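Local structure of AB hydrolase-1 domain-containing protein (4L9A) at residues G228-S239 with E251-I262; A56-D64 with S184-K192. The protein is an alpha/beta hydrolase from Streptococcus mutans that probably acts as a carboxylesterase, hydrolysing ester bonds. All blocks are in the same frame, centred on the assembly; numbering follows the deposited sequence.

Interaction 1 (G228-S239 with E251-I262); sequences GISEKIPSIVFS and EYLNKHTQTKLI
The last two strands of the alpha/beta hydrolase sheet, 235-239 and 260-263, pair in parallel here, joined through helix 244-248 in a beta-alpha-beta unit. V237 lies at the centre of the pairing: its N binds K260 O at 2.9 Å and its O receives I262 N at 2.7 Å, a nearly straight bond of 176°. The beta-branched I236, V237 and I262 suit the extended backbone. On one face I262 lies alongside F238, pointing the same way, with CG1 over the ring; on the other, V237 CG1 meets L261 CD1 at 3.8 Å.

Ahead of the strands, N254 holds two loops together, its amide offering a donor to one and an acceptor to its own. With CG between backbone N and carbonyl carbon (chi1 58°), ND2 donates to I233 O, 2.8 Å away and lying in the plane of the asparagine amide, and more weakly to S230 O. OD1 accepts from H256 N in an Asx turn and from T259 OG1. That threonine hydroxyl in turn accepts from S235 N, while S235 OG donates to Y252 O at 2.6 Å. E231 OE1 takes K255 N on its syn lone pair at 2.8 Å, and P234 CG sits over the H256 ring, a CH-pi contact 4.0 Å from its centroid.

Strand 260-263 forms one edge of the sheet; strand 134-141 pairs with the other side of 235-239. Helix 244-248 covers V237 and L261, and helix 275-287 packs against F238 and K260.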
loop_
_atom_site.group_PDB
_atom_site.type_symbol
_atom_site.label_atom_id
_atom_site.label_comp_id
_atom_site.label_asym_id
_atom_site.label_seq_id
_atom_site.Cartn_x
_atom_site.Cartn_y
_atom_site.Cartn_z
ATOM N N GLY A 228 6.881 -15.551 2.872
ATOM C CA GLY A 228 7.745 -14.478 3.327
ATOM C C GLY A 228 8.464 -13.899 2.124
ATOM O O GLY A 228 8.317 -14.406 1.017
ATOM N N ILE A 229 9.245 -12.847 2.328
ATOM C CA ILE A 229 10.020 -12.257 1.243
ATOM C C ILE A 229 11.304 -13.043 0.980
ATOM O O ILE A 229 12.020 -13.427 1.912
ATOM C CB ILE A 229 10.362 -10.790 1.547
ATOM C CG1 ILE A 229 11.096 -10.153 0.369
ATOM C CG2 ILE A 229 11.207 -10.691 2.824
ATOM C CD1 ILE A 229 11.288 -8.670 0.540
ATOM N N SER A 230 11.586 -13.297 -0.292
ATOM C CA SER A 230 12.805 -13.997 -0.669
ATOM C C SER A 230 14.040 -13.313 -0.095
ATOM O O SER A 230 14.100 -12.083 0.003
ATOM C CB SER A 230 12.915 -14.073 -2.190
ATOM O OG SER A 230 14.203 -14.506 -2.582
ATOM N N GLU A 231 15.026 -14.119 0.290
ATOM C CA GLU A 231 16.305 -13.599 0.755
ATOM C C GLU A 231 16.998 -12.779 -0.334
ATOM O O GLU A 231 17.833 -11.923 -0.039
ATOM C CB GLU A 231 17.209 -14.749 1.218
ATOM C CG GLU A 231 16.682 -15.480 2.449
ATOM C CD GLU A 231 16.736 -14.624 3.704
ATOM O OE1 GLU A 231 17.555 -13.679 3.737
ATOM O OE2 GLU A 231 15.969 -14.897 4.657
ATOM N N LYS A 232 16.625 -13.031 -1.588
ATOM C CA LYS A 232 17.244 -12.371 -2.741
ATOM C C LYS A 232 16.741 -10.946 -2.986
ATOM O O LYS A 232 17.311 -10.209 -3.789
ATOM C CB LYS A 232 17.035 -13.207 -4.010
ATOM C CG LYS A 232 17.464 -14.668 -3.886
ATOM C CD LYS A 232 17.117 -15.455 -5.150
ATOM C CE LYS A 232 17.191 -16.963 -4.921
ATOM N NZ LYS A 232 16.660 -17.711 -6.099
ATOM N N ILE A 233 15.667 -10.562 -2.309
ATOM C CA ILE A 233 15.091 -9.238 -2.512
ATOM C C ILE A 233 15.290 -8.356 -1.289
ATOM O O ILE A 233 14.833 -8.702 -0.204
ATOM C CB ILE A 233 13.574 -9.327 -2.767
ATOM C CG1 ILE A 233 13.285 -10.095 -4.065
ATOM C CG2 ILE A 233 12.958 -7.933 -2.806
ATOM C CD1 ILE A 233 11.805 -10.385 -4.256
ATOM N N PRO A 234 15.939 -7.195 -1.466
ATOM C CA PRO A 234 16.104 -6.280 -0.331
ATOM C C PRO A 234 14.772 -5.695 0.104
ATOM O O PRO A 234 13.895 -5.420 -0.727
ATOM C CB PRO A 234 17.017 -5.172 -0.876
ATOM C CG PRO A 234 17.236 -5.467 -2.323
ATOM C CD PRO A 234 16.354 -6.594 -2.741
ATOM N N SER A 235 14.634 -5.505 1.411
ATOM C CA SER A 235 13.418 -4.985 2.004
ATOM C C SER A 235 13.757 -3.795 2.882
ATOM O O SER A 235 14.600 -3.899 3.775
ATOM C CB SER A 235 12.753 -6.068 2.854
ATOM O OG SER A 235 11.550 -5.602 3.431
ATOM N N ILE A 236 13.107 -2.660 2.637
ATOM C CA ILE A 236 13.250 -1.524 3.538
ATOM C C ILE A 236 11.898 -1.283 4.201
ATOM O O ILE A 236 10.923 -0.918 3.533
ATOM C CB ILE A 236 13.700 -0.235 2.824
ATOM C CG1 ILE A 236 14.900 -0.490 1.902
ATOM C CG2 ILE A 236 14.047 0.832 3.859
ATOM C CD1 ILE A 236 16.169 -0.773 2.636
ATOM N N VAL A 237 11.830 -1.520 5.506
ATOM C CA VAL A 237 10.574 -1.358 6.239
ATOM C C VAL A 237 10.676 -0.159 7.179
ATOM O O VAL A 237 11.683 0.012 7.879
ATOM C CB VAL A 237 10.211 -2.651 7.011
ATOM C CG1 VAL A 237 9.029 -2.434 7.966
ATOM C CG2 VAL A 237 9.912 -3.770 6.031
ATOM N N PHE A 238 9.644 0.683 7.160
ATOM C CA PHE A 238 9.537 1.831 8.054
ATOM C C PHE A 238 8.369 1.607 8.992
ATOM O O PHE A 238 7.279 1.226 8.564
ATOM C CB PHE A 238 9.269 3.131 7.264
ATOM C CG PHE A 238 10.395 3.538 6.360
ATOM C CD1 PHE A 238 10.576 2.915 5.130
ATOM C CD2 PHE A 238 11.261 4.553 6.727
ATOM C CE1 PHE A 238 11.617 3.289 4.283
ATOM C CE2 PHE A 238 12.304 4.934 5.889
ATOM C CZ PHE A 238 12.486 4.299 4.672
ATOM N N SER A 239 8.584 1.890 10.269
ATOM C CA SER A 239 7.562 1.686 11.270
ATOM C C SER A 239 7.803 2.594 12.465
ATOM O O SER A 239 8.939 2.975 12.749
ATOM C CB SER A 239 7.589 0.229 11.733
ATOM O OG SER A 239 6.997 0.088 13.011
ATOM N N GLU A 251 7.556 -11.460 8.436
ATOM C CA GLU A 251 7.727 -11.965 7.087
ATOM C C GLU A 251 8.262 -10.900 6.121
ATOM O O GLU A 251 8.553 -11.211 4.958
ATOM C CB GLU A 251 6.374 -12.470 6.571
ATOM C CG GLU A 251 5.256 -11.414 6.628
ATOM C CD GLU A 251 4.547 -11.368 7.992
ATOM O OE1 GLU A 251 5.181 -11.672 9.023
ATOM O OE2 GLU A 251 3.344 -11.051 8.025
ATOM N N TYR A 252 8.358 -9.650 6.570
ATOM C CA TYR A 252 8.799 -8.565 5.677
ATOM C C TYR A 252 10.313 -8.341 5.723
ATOM O O TYR A 252 10.877 -7.633 4.885
ATOM C CB TYR A 252 8.059 -7.258 5.969
ATOM C CG TYR A 252 6.575 -7.330 5.688
ATOM C CD1 TYR A 252 6.100 -7.457 4.380
ATOM C CD2 TYR A 252 5.649 -7.303 6.723
ATOM C CE1 TYR A 252 4.741 -7.539 4.114
ATOM C CE2 TYR A 252 4.285 -7.385 6.470
ATOM C CZ TYR A 252 3.837 -7.501 5.156
ATOM O OH TYR A 252 2.491 -7.588 4.876
ATOM N N LEU A 253 10.966 -8.953 6.701
ATOM C CA LEU A 253 12.413 -8.816 6.839
ATOM C C LEU A 253 13.144 -10.100 6.469
ATOM O O LEU A 253 12.599 -11.194 6.569
ATOM C CB LEU A 253 12.797 -8.347 8.250
ATOM C CG LEU A 253 12.505 -6.869 8.536
ATOM C CD1 LEU A 253 12.899 -6.475 9.961
ATOM C CD2 LEU A 253 13.217 -5.983 7.530
ATOM N N ASN A 254 14.382 -9.943 6.019
ATOM C CA ASN A 254 15.227 -11.061 5.660
ATOM C C ASN A 254 16.656 -10.651 5.949
ATOM O O ASN A 254 16.884 -9.611 6.575
ATOM C CB ASN A 254 15.050 -11.443 4.180
ATOM C CG ASN A 254 15.364 -10.293 3.232
ATOM O OD1 ASN A 254 16.148 -9.397 3.552
ATOM N ND2 ASN A 254 14.751 -10.320 2.050
ATOM N N LYS A 255 17.612 -11.444 5.481
ATOM C CA LYS A 255 19.011 -11.226 5.828
ATOM C C LYS A 255 19.820 -10.512 4.754
ATOM O O LYS A 255 21.038 -10.434 4.849
ATOM C CB LYS A 255 19.669 -12.551 6.208
ATOM C CG LYS A 255 19.241 -13.042 7.575
ATOM C CD LYS A 255 19.062 -14.549 7.588
ATOM C CE LYS A 255 18.692 -15.035 8.979
ATOM N NZ LYS A 255 19.758 -14.711 9.969
ATOM N N HIS A 256 19.142 -9.969 3.747
ATOM C CA HIS A 256 19.831 -9.273 2.662
ATOM C C HIS A 256 20.696 -8.153 3.237
ATOM O O HIS A 256 20.277 -7.465 4.163
ATOM C CB HIS A 256 18.818 -8.702 1.667
ATOM C CG HIS A 256 19.408 -8.339 0.339
ATOM N ND1 HIS A 256 20.268 -7.275 0.169
ATOM C CD2 HIS A 256 19.242 -8.888 -0.890
ATOM C CE1 HIS A 256 20.612 -7.188 -1.104
ATOM N NE2 HIS A 256 19.999 -8.152 -1.769
ATOM N N THR A 257 21.904 -7.985 2.696
ATOM C CA THR A 257 22.831 -6.948 3.156
ATOM C C THR A 257 22.278 -5.533 2.979
ATOM O O THR A 257 22.806 -4.577 3.547
ATOM C CB THR A 257 24.202 -7.017 2.427
ATOM O OG1 THR A 257 24.009 -6.899 1.009
ATOM C CG2 THR A 257 24.919 -8.321 2.732
ATOM N N GLN A 258 21.225 -5.395 2.177
ATOM C CA GLN A 258 20.630 -4.086 1.934
ATOM C C GLN A 258 19.302 -3.904 2.660
ATOM O O GLN A 258 18.744 -2.807 2.661
ATOM C CB GLN A 258 20.406 -3.865 0.432
ATOM C CG GLN A 258 21.663 -3.567 -0.362
ATOM C CD GLN A 258 21.330 -3.209 -1.801
ATOM O OE1 GLN A 258 20.934 -4.069 -2.589
ATOM N NE2 GLN A 258 21.451 -1.928 -2.138
ATOM N N THR A 259 18.789 -4.975 3.262
ATOM C CA THR A 259 17.536 -4.894 4.008
ATOM C C THR A 259 17.717 -4.065 5.273
ATOM O O THR A 259 18.711 -4.229 5.979
ATOM C CB THR A 259 17.033 -6.297 4.383
ATOM O OG1 THR A 259 16.485 -6.927 3.220
ATOM C CG2 THR A 259 15.964 -6.226 5.459
ATOM N N LYS A 260 16.767 -3.177 5.556
ATOM C CA LYS A 260 16.805 -2.350 6.775
ATOM C C LYS A 260 15.435 -2.209 7.429
ATOM O O LYS A 260 14.400 -2.206 6.750
ATOM C CB LYS A 260 17.322 -0.935 6.479
ATOM C CG LYS A 260 18.664 -0.856 5.753
ATOM C CD LYS A 260 19.188 0.582 5.743
ATOM C CE LYS A 260 20.530 0.687 5.038
ATOM N NZ LYS A 260 21.418 -0.436 5.424
ATOM N N LEU A 261 15.429 -2.083 8.749
ATOM C CA LEU A 261 14.240 -1.644 9.470
ATOM C C LEU A 261 14.520 -0.245 10.003
ATOM O O LEU A 261 15.441 -0.047 10.794
ATOM C CB LEU A 261 13.899 -2.597 10.616
ATOM C CG LEU A 261 12.772 -2.169 11.564
ATOM C CD1 LEU A 261 11.459 -2.039 10.800
ATOM C CD2 LEU A 261 12.641 -3.146 12.741
ATOM N N ILE A 262 13.735 0.723 9.544
ATOM C CA ILE A 262 13.883 2.124 9.931
ATOM C C ILE A 262 12.761 2.512 10.893
ATOM O O ILE A 262 11.585 2.443 10.541
ATOM C CB ILE A 262 13.834 3.057 8.689
ATOM C CG1 ILE A 262 14.898 2.640 7.666
ATOM C CG2 ILE A 262 14.029 4.520 9.097
ATOM C CD1 ILE A 262 16.297 2.443 8.280
#

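Interaction 2 (A56-D64 with S184-K192); sequences ADNFANIID and SHFSSQQFK
The side-chain amide of N61 lies over one face of the F186 ring, the two planes 29° apart, with ND2 3.7 Å above the ring and displaced toward its rim. From there ND2 donates to H185 O at 2.9 Å, approaching from above the carbonyl plane. Asparagine suits this place because its flat amide can cover an aromatic face and still make polar bonds; ND2 also binds W272 O. The ring's edge is turned to the junction of the two short helices: N58 O lies at that edge in the ring plane, 3.8 Å from CZ, and A60 CB approaches CE1 to 4.0 Å. Alanine is small enough to let the phenyl group come close to the backbone.

Segment 56-64 spans two short helices after strand 43-47, in the core fold; 184-192 is the bend between helices 171-185 and 188-206, in the helical insertion between strands 134-141 and 235-239, probably the cap. S187 is the N-cap of the second helix, its OG accepting from Q190 N at 3.1 Å.

Q190 reaches back from the first turn of that helix, extended beyond CG (chi2 -171°), to meet D64 coming from the opposite direction. Carboxylate and amide are nearly coplanar, 14° apart, and NE2 donates to the syn lone pair of D64 OD2 at 2.9 Å. Glutamine supplies both the reach and the N-H donor this carboxylate takes. One water donates to N61 OD1 while accepting from S187 N. Another donates to D57 O and Q190 O, linking the two backbones.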
loop_
_atom_site.group_PDB
_atom_site.type_symbol
_atom_site.label_atom_id
_atom_site.label_comp_id
_atom_site.label_asym_id
_atom_site.label_seq_id
_atom_site.Cartn_x
_atom_site.Cartn_y
_atom_site.Cartn_z
ATOM N N ALA A 56 -2.408 6.981 -6.260
ATOM C CA ALA A 56 -1.478 8.017 -6.679
ATOM C C ALA A 56 -1.538 9.242 -5.749
ATOM O O ALA A 56 -0.503 9.834 -5.428
ATOM C CB ALA A 56 -1.741 8.426 -8.133
ATOM N N ASP A 57 -2.750 9.621 -5.342
ATOM C CA ASP A 57 -2.948 10.732 -4.411
ATOM C C ASP A 57 -2.324 10.373 -3.061
ATOM O O ASP A 57 -1.628 11.181 -2.423
ATOM C CB ASP A 57 -4.444 10.973 -4.180
ATOM C CG ASP A 57 -5.178 11.453 -5.429
ATOM O OD1 ASP A 57 -4.527 12.050 -6.302
ATOM O OD2 ASP A 57 -6.413 11.243 -5.528
ATOM N N ASN A 58 -2.620 9.153 -2.624
ATOM C CA ASN A 58 -2.167 8.632 -1.338
ATOM C C ASN A 58 -0.639 8.715 -1.219
ATOM O O ASN A 58 -0.107 9.102 -0.180
ATOM C CB ASN A 58 -2.662 7.175 -1.201
ATOM C CG ASN A 58 -2.483 6.599 0.209
ATOM O OD1 ASN A 58 -2.340 7.331 1.182
ATOM N ND2 ASN A 58 -2.511 5.270 0.312
ATOM N N PHE A 59 0.055 8.398 -2.312
ATOM C CA PHE A 59 1.511 8.318 -2.323
ATOM C C PHE A 59 2.187 9.513 -2.997
ATOM O O PHE A 59 3.355 9.436 -3.375
ATOM C CB PHE A 59 1.949 7.017 -3.002
ATOM C CG PHE A 59 1.789 5.796 -2.133
ATOM C CD1 PHE A 59 2.774 5.460 -1.204
ATOM C CD2 PHE A 59 0.673 4.981 -2.251
ATOM C CE1 PHE A 59 2.631 4.332 -0.388
ATOM C CE2 PHE A 59 0.523 3.847 -1.441
ATOM C CZ PHE A 59 1.502 3.527 -0.511
ATOM N N ALA A 60 1.463 10.619 -3.129
ATOM C CA ALA A 60 1.966 11.779 -3.869
ATOM C C ALA A 60 3.335 12.268 -3.399
ATOM O O ALA A 60 4.202 12.609 -4.214
ATOM C CB ALA A 60 0.943 12.925 -3.827
ATOM N N ASN A 61 3.527 12.303 -2.084
ATOM C CA ASN A 61 4.782 12.772 -1.500
ATOM C C ASN A 61 5.990 11.875 -1.798
ATOM O O ASN A 61 7.134 12.317 -1.689
ATOM C CB ASN A 61 4.635 12.973 0.013
ATOM C CG ASN A 61 3.760 14.168 0.366
ATOM O OD1 ASN A 61 3.513 15.046 -0.469
ATOM N ND2 ASN A 61 3.295 14.214 1.614
ATOM N N ILE A 62 5.746 10.617 -2.153
ATOM C CA ILE A 62 6.845 9.763 -2.614
ATOM C C ILE A 62 7.016 9.872 -4.139
ATOM O O ILE A 62 8.128 10.072 -4.653
ATOM C CB ILE A 62 6.645 8.292 -2.197
ATOM C CG1 ILE A 62 6.726 8.164 -0.663
ATOM C CG2 ILE A 62 7.711 7.421 -2.860
ATOM C CD1 ILE A 62 6.393 6.766 -0.121
ATOM N N ILE A 63 5.902 9.752 -4.851
ATOM C CA ILE A 63 5.901 9.832 -6.315
ATOM C C ILE A 63 6.573 11.106 -6.801
ATOM O O ILE A 63 7.480 11.056 -7.631
ATOM C CB ILE A 63 4.465 9.692 -6.882
ATOM C CG1 ILE A 63 3.969 8.264 -6.642
ATOM C CG2 ILE A 63 4.431 9.985 -8.398
ATOM C CD1 ILE A 63 2.457 8.106 -6.678
ATOM N N ASP A 64 6.151 12.247 -6.268
ATOM C CA ASP A 64 6.726 13.521 -6.687
ATOM C C ASP A 64 8.236 13.592 -6.511
ATOM O O ASP A 64 8.897 14.368 -7.194
ATOM C CB ASP A 64 6.084 14.685 -5.939
ATOM C CG ASP A 64 4.642 14.902 -6.336
ATOM O OD1 ASP A 64 4.224 14.326 -7.365
ATOM O OD2 ASP A 64 3.931 15.636 -5.618
ATOM N N SER A 184 -1.709 18.322 7.454
ATOM C CA SER A 184 -0.381 18.708 7.924
ATOM C C SER A 184 0.725 18.278 6.965
ATOM O O SER A 184 1.803 18.863 6.956
ATOM C CB SER A 184 -0.116 18.106 9.308
ATOM O OG SER A 184 -1.034 18.610 10.266
ATOM N N HIS A 185 0.460 17.266 6.147
ATOM C CA HIS A 185 1.539 16.670 5.368
ATOM C C HIS A 185 1.440 16.852 3.854
ATOM O O HIS A 185 2.342 16.443 3.124
ATOM C CB HIS A 185 1.697 15.190 5.731
ATOM C CG HIS A 185 2.049 14.972 7.169
ATOM N ND1 HIS A 185 3.165 15.532 7.747
ATOM C CD2 HIS A 185 1.427 14.273 8.149
ATOM C CE1 HIS A 185 3.224 15.186 9.022
ATOM N NE2 HIS A 185 2.181 14.420 9.291
ATOM N N PHE A 186 0.352 17.448 3.382
ATOM C CA PHE A 186 0.203 17.684 1.947
ATOM C C PHE A 186 0.024 19.176 1.681
ATOM O O PHE A 186 -0.416 19.913 2.558
ATOM C CB PHE A 186 -1.010 16.940 1.376
ATOM C CG PHE A 186 -0.823 15.457 1.232
ATOM C CD1 PHE A 186 -0.188 14.923 0.117
ATOM C CD2 PHE A 186 -1.320 14.586 2.193
ATOM C CE1 PHE A 186 -0.033 13.544 -0.023
ATOM C CE2 PHE A 186 -1.168 13.214 2.060
ATOM C CZ PHE A 186 -0.528 12.692 0.948
ATOM N N SER A 187 0.360 19.612 0.469
ATOM C CA SER A 187 0.030 20.964 0.031
ATOM C C SER A 187 -1.492 21.068 -0.002
ATOM O O SER A 187 -2.187 20.049 -0.091
ATOM C CB SER A 187 0.590 21.217 -1.369
ATOM O OG SER A 187 0.019 20.301 -2.292
ATOM N N SER A 188 -2.016 22.286 0.066
ATOM C CA SER A 188 -3.456 22.472 0.029
ATOM C C SER A 188 -4.034 21.796 -1.217
ATOM O O SER A 188 -5.118 21.205 -1.172
ATOM C CB SER A 188 -3.800 23.963 0.045
ATOM O OG SER A 188 -3.035 24.660 -0.923
ATOM N N GLN A 189 -3.293 21.853 -2.318
ATOM C CA GLN A 189 -3.772 21.279 -3.572
ATOM C C GLN A 189 -3.836 19.761 -3.538
ATOM O O GLN A 189 -4.814 19.164 -3.987
ATOM C CB GLN A 189 -2.906 21.728 -4.747
ATOM C CG GLN A 189 -3.325 21.111 -6.089
ATOM C CD GLN A 189 -2.797 21.899 -7.274
ATOM O OE1 GLN A 189 -2.259 22.997 -7.115
ATOM N NE2 GLN A 189 -2.960 21.352 -8.473
ATOM N N GLN A 190 -2.782 19.129 -3.028
ATOM C CA GLN A 190 -2.735 17.674 -2.976
ATOM C C GLN A 190 -3.628 17.150 -1.862
ATOM O O GLN A 190 -4.163 16.047 -1.944
ATOM C CB GLN A 190 -1.286 17.173 -2.885
ATOM C CG GLN A 190 -0.511 17.514 -4.170
ATOM C CD GLN A 190 0.865 16.886 -4.273
ATOM O OE1 GLN A 190 1.663 16.928 -3.326
ATOM N NE2 GLN A 190 1.161 16.304 -5.448
ATOM N N PHE A 191 -3.818 17.968 -0.838
ATOM C CA PHE A 191 -4.826 17.693 0.176
ATOM C C PHE A 191 -6.228 17.616 -0.439
ATOM O O PHE A 191 -6.916 16.610 -0.303
ATOM C CB PHE A 191 -4.774 18.773 1.244
ATOM C CG PHE A 191 -5.886 18.696 2.255
ATOM C CD1 PHE A 191 -6.950 19.580 2.197
ATOM C CD2 PHE A 191 -5.851 17.766 3.282
ATOM C CE1 PHE A 191 -7.972 19.526 3.136
ATOM C CE2 PHE A 191 -6.866 17.706 4.222
ATOM C CZ PHE A 191 -7.925 18.589 4.152
ATOM N N LYS A 192 -6.657 18.680 -1.115
ATOM C CA LYS A 192 -7.996 18.676 -1.701
ATOM C C LYS A 192 -8.157 17.543 -2.716
ATOM O O LYS A 192 -9.214 16.923 -2.802
ATOM C CB LYS A 192 -8.348 20.036 -2.312
ATOM C CG LYS A 192 -8.761 21.086 -1.284
ATOM C CD LYS A 192 -9.230 22.384 -1.950
ATOM C CE LYS A 192 -9.490 23.496 -0.936
ATOM N NZ LYS A 192 -10.744 23.289 -0.168
HETATM O O HOH W 1 -2.618 13.848 -2.866
HETATM O O HOH W 2 1.624 17.638 -0.992
#

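How the interactions relate
The two contacts lie in different regions of one alpha/beta hydrolase fold, their centres 26 Å apart and their nearest atoms about 8 Å apart, without touching. Along the chain they are in series: interaction 2 is complete at 192, before interaction 1 begins at 228, and helix 188-206 is followed by strand 235-239 as the next regular element. Interaction 1 forms one edge of the central sheet, whereas interaction 2 joins helices outside it. Helix 275-287 packs near both, through T275 beside N61 and K281 beside F238. Interaction 2 thus ties the probable cap to the core, while interaction 1 completes the sheet after the chain returns from that insertion.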